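Local coordinates for oligopeptide ABC transporter, periplasmic oligopeptide-binding protein, putative (Thermotoga maritima MSB8, PDB 5IPW) that probably captures oligopeptides in the periplasm and hands them to an ABC transporter for uptake into the cell, at residues A[449-454]-A[470-475]; A[441-446]-A[459-464]; A[480-483]-A[489-492]. All coordinates share one frame; numbering follows the deposited sequence.

Contact 1: A[449-454]-A[470-475]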
ATOM      1  N   PHE A 449      18.273  11.872 -10.809  1.00 66.72           N
ATOM      2  CA  PHE A 449      17.886  12.297  -9.480  1.00 65.85           C
ATOM      3  C   PHE A 449      18.879  11.782  -8.458  1.00 64.55           C
ATOM      4  O   PHE A 449      19.389  12.555  -7.656  1.00 67.79           O
ATOM      5  CB  PHE A 449      16.473  11.819  -9.135  1.00 67.34           C
ATOM      6  CG  PHE A 449      16.163  11.867  -7.663  1.00 68.83           C
ATOM      7  CD1 PHE A 449      16.090  13.084  -6.994  1.00 69.32           C
ATOM      8  CD2 PHE A 449      15.961  10.692  -6.941  1.00 70.19           C
ATOM      9  CE1 PHE A 449      15.813  13.130  -5.635  1.00 71.21           C
ATOM     10  CE2 PHE A 449      15.681  10.731  -5.581  1.00 71.51           C
ATOM     11  CZ  PHE A 449      15.609  11.953  -4.928  1.00 72.17           C
ATOM     12  N   HIS A 450      19.155  10.482  -8.494  1.00 64.54           N
ATOM     13  CA  HIS A 450      20.035   9.859  -7.498  1.00 63.16           C
ATOM     14  C   HIS A 450      21.489  10.333  -7.621  1.00 62.28           C
ATOM     15  O   HIS A 450      22.195  10.449  -6.617  1.00 55.93           O
ATOM     16  CB  HIS A 450      19.970   8.336  -7.601  1.00 63.01           C
ATOM     17  CG  HIS A 450      18.701   7.750  -7.067  1.00 62.31           C
ATOM     18  ND1 HIS A 450      18.439   7.649  -5.717  1.00 61.04           N
ATOM     19  CD2 HIS A 450      17.625   7.223  -7.700  1.00 59.40           C
ATOM     20  CE1 HIS A 450      17.255   7.089  -5.542  1.00 58.62           C
ATOM     21  NE2 HIS A 450      16.741   6.821  -6.729  1.00 57.64           N
ATOM     22  N   VAL A 451      21.926  10.600  -8.851  1.00 62.51           N
ATOM     23  CA  VAL A 451      23.235  11.203  -9.089  1.00 63.76           C
ATOM     24  C   VAL A 451      23.373  12.445  -8.214  1.00 66.97           C
ATOM     25  O   VAL A 451      24.291  12.539  -7.399  1.00 69.92           O
ATOM     26  CB  VAL A 451      23.415  11.595 -10.573  1.00 64.09           C
ATOM     27  CG1 VAL A 451      24.630  12.494 -10.770  1.00 63.92           C
ATOM     28  CG2 VAL A 451      23.527  10.353 -11.446  1.00 63.56           C
ATOM     29  N   ASP A 452      22.435  13.374  -8.376  1.00 69.83           N
ATOM     30  CA  ASP A 452      22.443  14.648  -7.642  1.00 70.96           C
ATOM     31  C   ASP A 452      22.551  14.449  -6.138  1.00 68.82           C
ATOM     32  O   ASP A 452      23.316  15.141  -5.465  1.00 71.65           O
ATOM     33  CB  ASP A 452      21.177  15.456  -7.939  1.00 71.34           C
ATOM     34  CG  ASP A 452      21.001  15.747  -9.409  1.00 74.07           C
ATOM     35  OD1 ASP A 452      21.995  15.622 -10.155  1.00 77.30           O
ATOM     36  OD2 ASP A 452      19.873  16.093  -9.821  1.00 77.09           O
ATOM     37  N   VAL A 453      21.782  13.500  -5.620  1.00 65.65           N
ATOM     38  CA  VAL A 453      21.758  13.220  -4.185  1.00 65.41           C
ATOM     39  C   VAL A 453      23.154  12.868  -3.690  1.00 65.80           C
ATOM     40  O   VAL A 453      23.680  13.501  -2.769  1.00 65.04           O
ATOM     41  CB  VAL A 453      20.812  12.048  -3.841  1.00 64.93           C
ATOM     42  CG1 VAL A 453      20.797  11.783  -2.339  1.00 64.51           C
ATOM     43  CG2 VAL A 453      19.400  12.324  -4.343  1.00 66.25           C
ATOM     44  N   TRP A 454      23.749  11.859  -4.319  1.00 65.10           N
ATOM     45  CA  TRP A 454      24.998  11.285  -3.832  1.00 63.61           C
ATOM     46  C   TRP A 454      26.230  12.044  -4.313  1.00 62.83           C
ATOM     47  O   TRP A 454      27.286  11.965  -3.680  1.00 62.14           O
ATOM     48  CB  TRP A 454      25.045   9.798  -4.175  1.00 61.24           C
ATOM     49  CG  TRP A 454      23.976   9.074  -3.431  1.00 58.57           C
ATOM     50  CD1 TRP A 454      22.701   8.827  -3.855  1.00 56.60           C
ATOM     51  CD2 TRP A 454      24.061   8.561  -2.097  1.00 56.06           C
ATOM     52  NE1 TRP A 454      21.999   8.170  -2.879  1.00 56.28           N
ATOM     53  CE2 TRP A 454      22.810   7.994  -1.789  1.00 54.78           C
ATOM     54  CE3 TRP A 454      25.079   8.514  -1.137  1.00 56.12           C
ATOM     55  CZ2 TRP A 454      22.549   7.386  -0.562  1.00 54.93           C
ATOM     56  CZ3 TRP A 454      24.819   7.906   0.084  1.00 54.18           C
ATOM     57  CH2 TRP A 454      23.565   7.356   0.362  1.00 55.51           C
ATOM     58  N   ILE A 470      30.725   8.622  -8.666  1.00 65.26           N
ATOM     59  CA  ILE A 470      29.335   8.313  -8.943  1.00 66.31           C
ATOM     60  C   ILE A 470      29.205   7.843 -10.381  1.00 67.06           C
ATOM     61  O   ILE A 470      29.497   8.599 -11.308  1.00 67.71           O
ATOM     62  CB  ILE A 470      28.451   9.565  -8.744  1.00 67.40           C
ATOM     63  CG1 ILE A 470      28.606  10.135  -7.324  1.00 66.03           C
ATOM     64  CG2 ILE A 470      26.992   9.258  -9.052  1.00 68.78           C
ATOM     65  CD1 ILE A 470      28.292   9.168  -6.201  1.00 65.00           C
ATOM     66  N   GLU A 471      28.775   6.597 -10.573  1.00 66.98           N
ATOM     67  CA  GLU A 471      28.460   6.118 -11.916  1.00 67.82           C
ATOM     68  C   GLU A 471      26.950   5.981 -12.061  1.00 67.77           C
ATOM     69  O   GLU A 471      26.275   5.393 -11.214  1.00 68.57           O
ATOM     70  CB  GLU A 471      29.206   4.813 -12.269  1.00 67.80           C
ATOM     71  CG  GLU A 471      28.817   3.557 -11.490  1.00 69.10           C
ATOM     72  CD  GLU A 471      29.562   2.303 -11.958  1.00 67.83           C
ATOM     73  OE1 GLU A 471      29.224   1.200 -11.481  1.00 63.44           O
ATOM     74  OE2 GLU A 471      30.478   2.405 -12.803  1.00 66.37           O
ATOM     75  N   ASN A 472      26.432   6.566 -13.131  1.00 68.23           N
ATOM     76  CA  ASN A 472      25.022   6.506 -13.450  1.00 66.96           C
ATOM     77  C   ASN A 472      24.831   5.521 -14.590  1.00 65.39           C
ATOM     78  O   ASN A 472      25.228   5.790 -15.721  1.00 65.05           O
ATOM     79  CB  ASN A 472      24.523   7.891 -13.859  1.00 70.40           C
ATOM     80  CG  ASN A 472      23.038   7.908 -14.177  1.00 72.28           C
ATOM     81  OD1 ASN A 472      22.232   7.326 -13.453  1.00 75.65           O
ATOM     82  ND2 ASN A 472      22.670   8.572 -15.263  1.00 72.30           N
ATOM     83  N   LEU A 473      24.231   4.377 -14.291  1.00 65.10           N
ATOM     84  CA  LEU A 473      24.051   3.335 -15.290  1.00 65.43           C
ATOM     85  C   LEU A 473      22.625   3.308 -15.792  1.00 65.91           C
ATOM     86  O   LEU A 473      21.686   3.645 -15.072  1.00 67.76           O
ATOM     87  CB  LEU A 473      24.405   1.961 -14.715  1.00 65.58           C
ATOM     88  CG  LEU A 473      25.723   1.854 -13.942  1.00 64.83           C
ATOM     89  CD1 LEU A 473      25.933   0.422 -13.463  1.00 62.42           C
ATOM     90  CD2 LEU A 473      26.897   2.323 -14.790  1.00 64.27           C
ATOM     91  N   GLU A 474      22.476   2.895 -17.041  1.00 66.85           N
ATOM     92  CA  GLU A 474      21.172   2.607 -17.607  1.00 68.36           C
ATOM     93  C   GLU A 474      20.489   1.459 -16.823  1.00 66.83           C
ATOM     94  O   GLU A 474      21.145   0.520 -16.378  1.00 65.28           O
ATOM     95  CB  GLU A 474      21.339   2.301 -19.102  1.00 70.25           C
ATOM     96  CG  GLU A 474      20.132   1.707 -19.802  1.00 74.40           C
ATOM     97  CD  GLU A 474      20.152   0.193 -19.814  1.00 76.09           C
ATOM     98  OE1 GLU A 474      21.228  -0.399 -20.059  1.00 74.02           O
ATOM     99  OE2 GLU A 474      19.082  -0.404 -19.582  1.00 81.05           O
ATOM    100  N   ARG A 475      19.172   1.575 -16.651  1.00 67.67           N
ATOM    101  CA  ARG A 475      18.357   0.671 -15.816  1.00 67.06           C
ATOM    102  C   ARG A 475      18.758  -0.814 -15.853  1.00 63.19           C
ATOM    103  O   ARG A 475      19.014  -1.417 -14.815  1.00 59.12           O
ATOM    104  CB  ARG A 475      16.880   0.790 -16.224  1.00 71.79           C
ATOM    105  CG  ARG A 475      15.875   0.277 -15.200  1.00 75.28           C
ATOM    106  CD  ARG A 475      15.632   1.299 -14.103  1.00 78.42           C
ATOM    107  NE  ARG A 475      14.284   1.208 -13.545  1.00 82.83           N
ATOM    108  CZ  ARG A 475      13.761   2.072 -12.671  1.00 86.23           C
ATOM    109  NH1 ARG A 475      14.468   3.115 -12.233  1.00 86.74           N
ATOM    110  NH2 ARG A 475      12.520   1.894 -12.230  1.00 85.84           N
TER
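Val451 and Ile470 meet where helix 448-462 lies over edge strand 467-472, with Asn472 and Trp454 completing the contact at its two ends. Most of the buried surface comes from Ile470 with Val451 and Trp454. Ile470 leaves the strand toward the helix and spreads both branches beneath it: CD1 comes within 3.9 Å of Trp454 CB, and CG2 lies 4.2 Å from Val451 CA, under the backbone of the helix turn. Trp454 offers only the root of its side chain here. With chi1 at -65° the indole is carried away from Ile470 toward Val491 of the central sheet, and its NE1 is hydrogen-bonded to Ser339 OG. The axes of helix 449-454 and strand 470-472 run almost exactly antiparallel (176°) and 9.0 Å apart, the layout of a beta-alpha-beta crossover, here strand 440-445, helix 448-462 and strand 467-472, in one of the alpha/beta domains of the periplasmic binding protein fold. Toward solvent, exposed Asn472 adds a smaller margin against Val451. Val451 CG2 sits 3.6 Å from Asn472 CB and 3.7 Å from Asn472 CG, the two side chains crossing at about a right angle. Of segment 449-454, the carboxamide meets only this methyl group, and no hydrogen bond links the two segments. The amide oxygen OD1 instead accepts from the backbone N of Gly447, just ahead of helix 448-462, which ties the end of strand 467-472 to the loop that starts the helix.

Contact 2: A[441-446]-A[459-464]; sequences FTITVT and EYWKQI
The nearest CA atoms of strand 441-445 and segment 459-464, Phe441 CA and Trp461 CA, are 11.4 Å apart, a gap bridged by large side chains. Trp461 does most of the reaching. It leaves its helix toward the strand, and with chi1 at -77° and chi2 at -7° the benzo side of the indole is thrust forward, so that CZ3 alone touches both partners. Ile443 CD1 lies 3.8 Å from Trp461 CZ3, and Phe441 CZ lies 4.0 Å from the same atom. Phe441 sets out to one side of the line to the helix, but chi1 of 58° sets CG between the backbone N and the carbonyl carbon, and the end of the ring comes round toward Trp461, the two side chains crossing at about a right angle. All three residues are buried and the contact is wholly apolar. The indole nitrogen is satisfied elsewhere, NE1 donating to Leu365 O. In the beta-alpha-beta unit this contact ties the first strand to the far end of the helix that follows it. Around it, Phe441 packs edge-to-face on Phe356 and against Val468 of strand 467-472, while Ile443 also touches Ile470 of that strand and Val491 of strand 489-494.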
ATOM      1  N   PHE A 441      35.792   3.909  -3.313  1.00 66.54           N
ATOM      2  CA  PHE A 441      34.867   3.013  -3.990  1.00 65.44           C
ATOM      3  C   PHE A 441      33.889   3.811  -4.822  1.00 63.17           C
ATOM      4  O   PHE A 441      33.800   5.029  -4.691  1.00 65.48           O
ATOM      5  CB  PHE A 441      34.135   2.101  -3.005  1.00 66.19           C
ATOM      6  CG  PHE A 441      33.347   2.833  -1.961  1.00 70.46           C
ATOM      7  CD1 PHE A 441      33.964   3.297  -0.806  1.00 72.44           C
ATOM      8  CD2 PHE A 441      31.983   3.039  -2.116  1.00 71.83           C
ATOM      9  CE1 PHE A 441      33.238   3.962   0.168  1.00 72.62           C
ATOM     10  CE2 PHE A 441      31.251   3.705  -1.145  1.00 71.87           C
ATOM     11  CZ  PHE A 441      31.880   4.167  -0.003  1.00 72.32           C
ATOM     12  N   THR A 442      33.172   3.112  -5.693  1.00 62.92           N
ATOM     13  CA  THR A 442      32.235   3.737  -6.613  1.00 61.52           C
ATOM     14  C   THR A 442      30.795   3.501  -6.158  1.00 59.63           C
ATOM     15  O   THR A 442      30.408   2.376  -5.848  1.00 55.02           O
ATOM     16  CB  THR A 442      32.430   3.194  -8.042  1.00 61.65           C
ATOM     17  OG1 THR A 442      33.630   3.745  -8.597  1.00 61.45           O
ATOM     18  CG2 THR A 442      31.256   3.567  -8.943  1.00 62.43           C
ATOM     19  N   ILE A 443      30.018   4.581  -6.121  1.00 59.23           N
ATOM     20  CA  ILE A 443      28.592   4.498  -5.851  1.00 58.03           C
ATOM     21  C   ILE A 443      27.881   4.328  -7.177  1.00 54.98           C
ATOM     22  O   ILE A 443      28.013   5.161  -8.077  1.00 52.03           O
ATOM     23  CB  ILE A 443      28.059   5.765  -5.153  1.00 60.36           C
ATOM     24  CG1 ILE A 443      28.735   5.944  -3.790  1.00 61.10           C
ATOM     25  CG2 ILE A 443      26.546   5.682  -4.977  1.00 60.85           C
ATOM     26  CD1 ILE A 443      28.486   7.294  -3.154  1.00 61.29           C
ATOM     27  N   THR A 444      27.129   3.240  -7.286  1.00 54.55           N
ATOM     28  CA  THR A 444      26.376   2.937  -8.486  1.00 53.23           C
ATOM     29  C   THR A 444      24.936   3.375  -8.308  1.00 54.02           C
ATOM     30  O   THR A 444      24.272   2.969  -7.349  1.00 51.72           O
ATOM     31  CB  THR A 444      26.381   1.429  -8.765  1.00 53.42           C
ATOM     32  OG1 THR A 444      27.730   0.953  -8.764  1.00 51.25           O
ATOM     33  CG2 THR A 444      25.719   1.124 -10.114  1.00 52.76           C
ATOM     34  N   VAL A 445      24.455   4.193  -9.242  1.00 54.75           N
ATOM     35  CA  VAL A 445      23.065   4.631  -9.244  1.00 55.75           C
ATOM     36  C   VAL A 445      22.467   4.465 -10.630  1.00 55.97           C
ATOM     37  O   VAL A 445      23.175   4.186 -11.595  1.00 55.08           O
ATOM     38  CB  VAL A 445      22.926   6.114  -8.822  1.00 56.78           C
ATOM     39  CG1 VAL A 445      23.694   6.383  -7.540  1.00 57.24           C
ATOM     40  CG2 VAL A 445      23.414   7.056  -9.916  1.00 56.42           C
ATOM     41  N   THR A 446      21.154   4.641 -10.714  1.00 57.69           N
ATOM     42  CA  THR A 446      20.474   4.790 -11.997  1.00 58.08           C
ATOM     43  C   THR A 446      19.435   5.904 -11.864  1.00 58.81           C
ATOM     44  O   THR A 446      18.579   5.867 -10.980  1.00 58.67           O
ATOM     45  CB  THR A 446      19.853   3.465 -12.486  1.00 57.28           C
ATOM     46  OG1 THR A 446      19.170   3.681 -13.727  1.00 59.13           O
ATOM     47  CG2 THR A 446      18.895   2.879 -11.460  1.00 57.87           C
ATOM     48  N   GLU A 459      31.014  15.181  -1.375  1.00 86.08           N
ATOM     49  CA  GLU A 459      31.607  16.200  -0.506  1.00 85.34           C
ATOM     50  C   GLU A 459      31.582  15.810   0.965  1.00 84.24           C
ATOM     51  O   GLU A 459      32.591  15.918   1.646  1.00 88.20           O
ATOM     52  CB  GLU A 459      30.899  17.549  -0.673  1.00 85.92           C
ATOM     53  CG  GLU A 459      31.365  18.352  -1.875  1.00 88.14           C
ATOM     54  CD  GLU A 459      32.806  18.817  -1.750  1.00 89.72           C
ATOM     55  OE1 GLU A 459      33.170  19.398  -0.703  1.00 85.72           O
ATOM     56  OE2 GLU A 459      33.575  18.602  -2.712  1.00 90.65           O
ATOM     57  N   TYR A 460      30.439  15.357   1.459  1.00 86.23           N
ATOM     58  CA  TYR A 460      30.299  15.112   2.900  1.00 91.23           C
ATOM     59  C   TYR A 460      31.230  13.997   3.358  1.00 87.36           C
ATOM     60  O   TYR A 460      31.746  14.032   4.476  1.00 84.80           O
ATOM     61  CB  TYR A 460      28.849  14.783   3.296  1.00 95.67           C
ATOM     62  CG  TYR A 460      27.793  15.749   2.783  1.00101.88           C
ATOM     63  CD1 TYR A 460      28.122  17.055   2.398  1.00105.54           C
ATOM     64  CD2 TYR A 460      26.460  15.362   2.697  1.00102.96           C
ATOM     65  CE1 TYR A 460      27.161  17.930   1.927  1.00104.86           C
ATOM     66  CE2 TYR A 460      25.491  16.237   2.234  1.00104.66           C
ATOM     67  CZ  TYR A 460      25.850  17.517   1.850  1.00106.67           C
ATOM     68  OH  TYR A 460      24.903  18.392   1.384  1.00106.19           O
ATOM     69  N   TRP A 461      31.441  13.019   2.480  1.00 89.01           N
ATOM     70  CA  TRP A 461      32.299  11.875   2.782  1.00 89.53           C
ATOM     71  C   TRP A 461      33.795  12.166   2.571  1.00 87.95           C
ATOM     72  O   TRP A 461      34.647  11.530   3.196  1.00 84.52           O
ATOM     73  CB  TRP A 461      31.851  10.644   1.978  1.00 89.37           C
ATOM     74  CG  TRP A 461      30.608   9.967   2.529  1.00 88.48           C
ATOM     75  CD1 TRP A 461      29.954  10.259   3.696  1.00 88.04           C
ATOM     76  CD2 TRP A 461      29.910   8.853   1.957  1.00 87.81           C
ATOM     77  NE1 TRP A 461      28.890   9.413   3.872  1.00 86.02           N
ATOM     78  CE2 TRP A 461      28.838   8.541   2.818  1.00 86.07           C
ATOM     79  CE3 TRP A 461      30.084   8.093   0.795  1.00 86.01           C
ATOM     80  CZ2 TRP A 461      27.947   7.502   2.557  1.00 84.13           C
ATOM     81  CZ3 TRP A 461      29.194   7.060   0.536  1.00 84.28           C
ATOM     82  CH2 TRP A 461      28.139   6.776   1.412  1.00 83.02           C
ATOM     83  N   LYS A 462      34.109  13.130   1.708  1.00 87.02           N
ATOM     84  CA  LYS A 462      35.473  13.653   1.589  1.00 86.99           C
ATOM     85  C   LYS A 462      35.966  14.229   2.920  1.00 85.19           C
ATOM     86  O   LYS A 462      37.128  14.058   3.286  1.00 88.04           O
ATOM     87  CB  LYS A 462      35.531  14.731   0.506  1.00 88.63           C
ATOM     88  CG  LYS A 462      36.929  15.237   0.172  1.00 89.81           C
ATOM     89  CD  LYS A 462      36.890  16.420  -0.788  1.00 90.86           C
ATOM     90  CE  LYS A 462      36.007  16.155  -1.999  1.00 92.92           C
ATOM     91  NZ  LYS A 462      36.200  17.173  -3.067  1.00 95.17           N
ATOM     92  N   GLN A 463      35.072  14.895   3.646  1.00 83.01           N
ATOM     93  CA  GLN A 463      35.392  15.447   4.965  1.00 81.44           C
ATOM     94  C   GLN A 463      35.756  14.385   6.007  1.00 76.70           C
ATOM     95  O   GLN A 463      36.319  14.717   7.048  1.00 76.46           O
ATOM     96  CB  GLN A 463      34.234  16.317   5.484  1.00 83.41           C
ATOM     97  CG  GLN A 463      34.410  17.815   5.265  1.00 85.63           C
ATOM     98  CD  GLN A 463      34.771  18.183   3.835  1.00 86.02           C
ATOM     99  OE1 GLN A 463      33.955  18.054   2.923  1.00 85.88           O
ATOM    100  NE2 GLN A 463      35.995  18.659   3.635  1.00 85.81           N
ATOM    101  N   ILE A 464      35.428  13.122   5.745  1.00 73.07           N
ATOM    102  CA  ILE A 464      35.909  12.025   6.595  1.00 75.46           C
ATOM    103  C   ILE A 464      36.980  11.174   5.900  1.00 72.49           C
ATOM    104  O   ILE A 464      37.372  10.113   6.400  1.00 72.07           O
ATOM    105  CB  ILE A 464      34.757  11.144   7.145  1.00 78.91           C
ATOM    106  CG1 ILE A 464      34.012  10.413   6.020  1.00 79.63           C
ATOM    107  CG2 ILE A 464      33.788  12.001   7.947  1.00 80.14           C
ATOM    108  CD1 ILE A 464      32.994   9.401   6.510  1.00 79.93           C
TER

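Contact 3: A[480-483]-A[489-492]; sequences ERAD and AMVW
With CG anti to the carbonyl carbon and beside the backbone N (chi1 -69°), then a bend at chi2 (-76°) and an extended chi3 (-167°), the Met490 side chain leaves strand 489-494 and delivers its terminal methyl to Ala482 on helix 475-484. Strand 467-472, this helix and strand 489-494 make a second beta-alpha-beta crossover, which passes over strand 440-445 to lay the third parallel strand on its far side, as expected for a domain of the type II periplasmic binding protein fold. The nearest CA atoms, those of Ala482 and Met490, are 7.9 Å apart. Met490 also rests on Thr444 of the central strand, while buried Ala482 is backed by Phe517 from a loop. At the margin Arg481 contributes only its base, with CB 4.3 Å from Met490 CE. The rest of that side chain leads away over Leu473, and its NH1 forms a long, weak ion pair with Glu471 OE1. No hydrogen bond joins the two segments; one methyl group makes all of the contact from the strand side. Met490 CE rests against both the CA and the CB of Ala482, each at 3.4 Å.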
ATOM      1  N   GLU A 480      21.826  -5.824 -14.019  1.00 49.72           N
ATOM      2  CA  GLU A 480      22.722  -6.927 -14.387  1.00 50.65           C
ATOM      3  C   GLU A 480      24.016  -6.906 -13.568  1.00 48.86           C
ATOM      4  O   GLU A 480      24.516  -7.950 -13.149  1.00 46.02           O
ATOM      5  CB  GLU A 480      22.998  -6.922 -15.895  1.00 53.94           C
ATOM      6  CG  GLU A 480      21.838  -7.523 -16.689  1.00 59.21           C
ATOM      7  CD  GLU A 480      21.931  -7.328 -18.198  1.00 61.85           C
ATOM      8  OE1 GLU A 480      23.029  -7.019 -18.707  1.00 59.79           O
ATOM      9  OE2 GLU A 480      20.884  -7.497 -18.872  1.00 62.51           O
ATOM     10  N   ARG A 481      24.536  -5.708 -13.324  1.00 47.90           N
ATOM     11  CA  ARG A 481      25.633  -5.523 -12.380  1.00 47.89           C
ATOM     12  C   ARG A 481      25.252  -6.007 -10.975  1.00 46.37           C
ATOM     13  O   ARG A 481      26.051  -6.647 -10.303  1.00 47.13           O
ATOM     14  CB  ARG A 481      26.034  -4.049 -12.316  1.00 48.54           C
ATOM     15  CG  ARG A 481      26.671  -3.512 -13.581  1.00 49.39           C
ATOM     16  CD  ARG A 481      28.130  -3.903 -13.710  1.00 50.80           C
ATOM     17  NE  ARG A 481      28.724  -3.338 -14.922  1.00 53.24           N
ATOM     18  CZ  ARG A 481      29.217  -2.101 -15.039  1.00 54.06           C
ATOM     19  NH1 ARG A 481      29.212  -1.250 -14.010  1.00 53.25           N
ATOM     20  NH2 ARG A 481      29.731  -1.712 -16.202  1.00 53.86           N
ATOM     21  N   ALA A 482      24.033  -5.699 -10.542  1.00 45.51           N
ATOM     22  CA  ALA A 482      23.568  -6.069  -9.201  1.00 45.47           C
ATOM     23  C   ALA A 482      23.502  -7.567  -8.999  1.00 44.25           C
ATOM     24  O   ALA A 482      24.009  -8.086  -8.015  1.00 44.23           O
ATOM     25  CB  ALA A 482      22.202  -5.465  -8.926  1.00 45.93           C
ATOM     26  N   ASP A 483      22.868  -8.261  -9.932  1.00 45.94           N
ATOM     27  CA  ASP A 483      22.755  -9.714  -9.848  1.00 47.32           C
ATOM     28  C   ASP A 483      24.111 -10.442  -9.978  1.00 46.66           C
ATOM     29  O   ASP A 483      24.250 -11.591  -9.550  1.00 49.87           O
ATOM     30  CB  ASP A 483      21.747 -10.228 -10.888  1.00 48.31           C
ATOM     31  CG  ASP A 483      20.293  -9.913 -10.512  1.00 50.17           C
ATOM     32  OD1 ASP A 483      19.963  -9.841  -9.313  1.00 52.39           O
ATOM     33  OD2 ASP A 483      19.461  -9.752 -11.420  1.00 54.04           O
ATOM     34  N   ALA A 489      28.813  -0.262  -4.143  1.00 52.74           N
ATOM     35  CA  ALA A 489      27.616   0.226  -3.469  1.00 53.78           C
ATOM     36  C   ALA A 489      26.495   0.573  -4.456  1.00 55.50           C
ATOM     37  O   ALA A 489      26.742   1.136  -5.529  1.00 54.53           O
ATOM     38  CB  ALA A 489      27.963   1.430  -2.617  1.00 51.96           C
ATOM     39  N   MET A 490      25.267   0.229  -4.060  1.00 56.74           N
ATOM     40  CA  MET A 490      24.054   0.449  -4.850  1.00 57.30           C
ATOM     41  C   MET A 490      23.090   1.366  -4.104  1.00 57.98           C
ATOM     42  O   MET A 490      22.777   1.119  -2.927  1.00 56.43           O
ATOM     43  CB  MET A 490      23.330  -0.883  -5.074  1.00 58.62           C
ATOM     44  CG  MET A 490      24.030  -1.864  -5.997  1.00 59.17           C
ATOM     45  SD  MET A 490      23.854  -1.385  -7.719  1.00 63.33           S
ATOM     46  CE  MET A 490      24.405  -2.863  -8.547  1.00 66.64           C
ATOM     47  N   VAL A 491      22.596   2.404  -4.779  1.00 57.41           N
ATOM     48  CA  VAL A 491      21.534   3.229  -4.198  1.00 58.59           C
ATOM     49  C   VAL A 491      20.177   2.894  -4.825  1.00 58.16           C
ATOM     50  O   VAL A 491      20.066   2.595  -6.023  1.00 54.23           O
ATOM     51  CB  VAL A 491      21.812   4.765  -4.260  1.00 59.75           C
ATOM     52  CG1 VAL A 491      23.302   5.069  -4.146  1.00 60.52           C
ATOM     53  CG2 VAL A 491      21.220   5.407  -5.506  1.00 60.22           C
ATOM     54  N   TRP A 492      19.152   2.954  -3.985  1.00 57.99           N
ATOM     55  CA  TRP A 492      17.771   2.757  -4.405  1.00 59.51           C
ATOM     56  C   TRP A 492      16.890   3.480  -3.401  1.00 59.72           C
ATOM     57  O   TRP A 492      17.327   3.751  -2.276  1.00 56.34           O
ATOM     58  CB  TRP A 492      17.432   1.266  -4.405  1.00 59.03           C
ATOM     59  CG  TRP A 492      16.187   0.891  -5.158  1.00 58.30           C
ATOM     60  CD1 TRP A 492      14.991   0.482  -4.630  1.00 57.52           C
ATOM     61  CD2 TRP A 492      16.028   0.854  -6.577  1.00 57.78           C
ATOM     62  NE1 TRP A 492      14.100   0.203  -5.637  1.00 55.35           N
ATOM     63  CE2 TRP A 492      14.713   0.422  -6.841  1.00 56.78           C
ATOM     64  CE3 TRP A 492      16.871   1.144  -7.652  1.00 56.91           C
ATOM     65  CZ2 TRP A 492      14.224   0.282  -8.133  1.00 56.22           C
ATOM     66  CZ3 TRP A 492      16.382   1.004  -8.932  1.00 57.01           C
ATOM     67  CH2 TRP A 492      15.071   0.581  -9.163  1.00 56.64           C
TER

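How the contacts relate
Contacts 1 and 2 secure the two ends of helix 448-462 to neighbouring parallel strands: contact 1 to edge strand 467-472, partly at the surface, and contact 2 to strand 440-445, fully buried. Contact 3, also buried, holds helix 475-484 on the other face of the same sheet. Strand 489-494 serves both faces, with Met490 turned to helix 475-484 and Val491 packed on His450 and Trp454. Contacts 2 and 3 are apolar, contact 1 mostly so; none has a hydrogen bond between its segments. Contact 1 uses branched aliphatics and one amide, contact 2 two aromatic rings and an isoleucine methyl, contact 3 a methionine methyl. Backbone hydrogen bonds between Val445 and both Glu471 and Leu473, and between Thr444 and both Ala489 and Val491, join their strands.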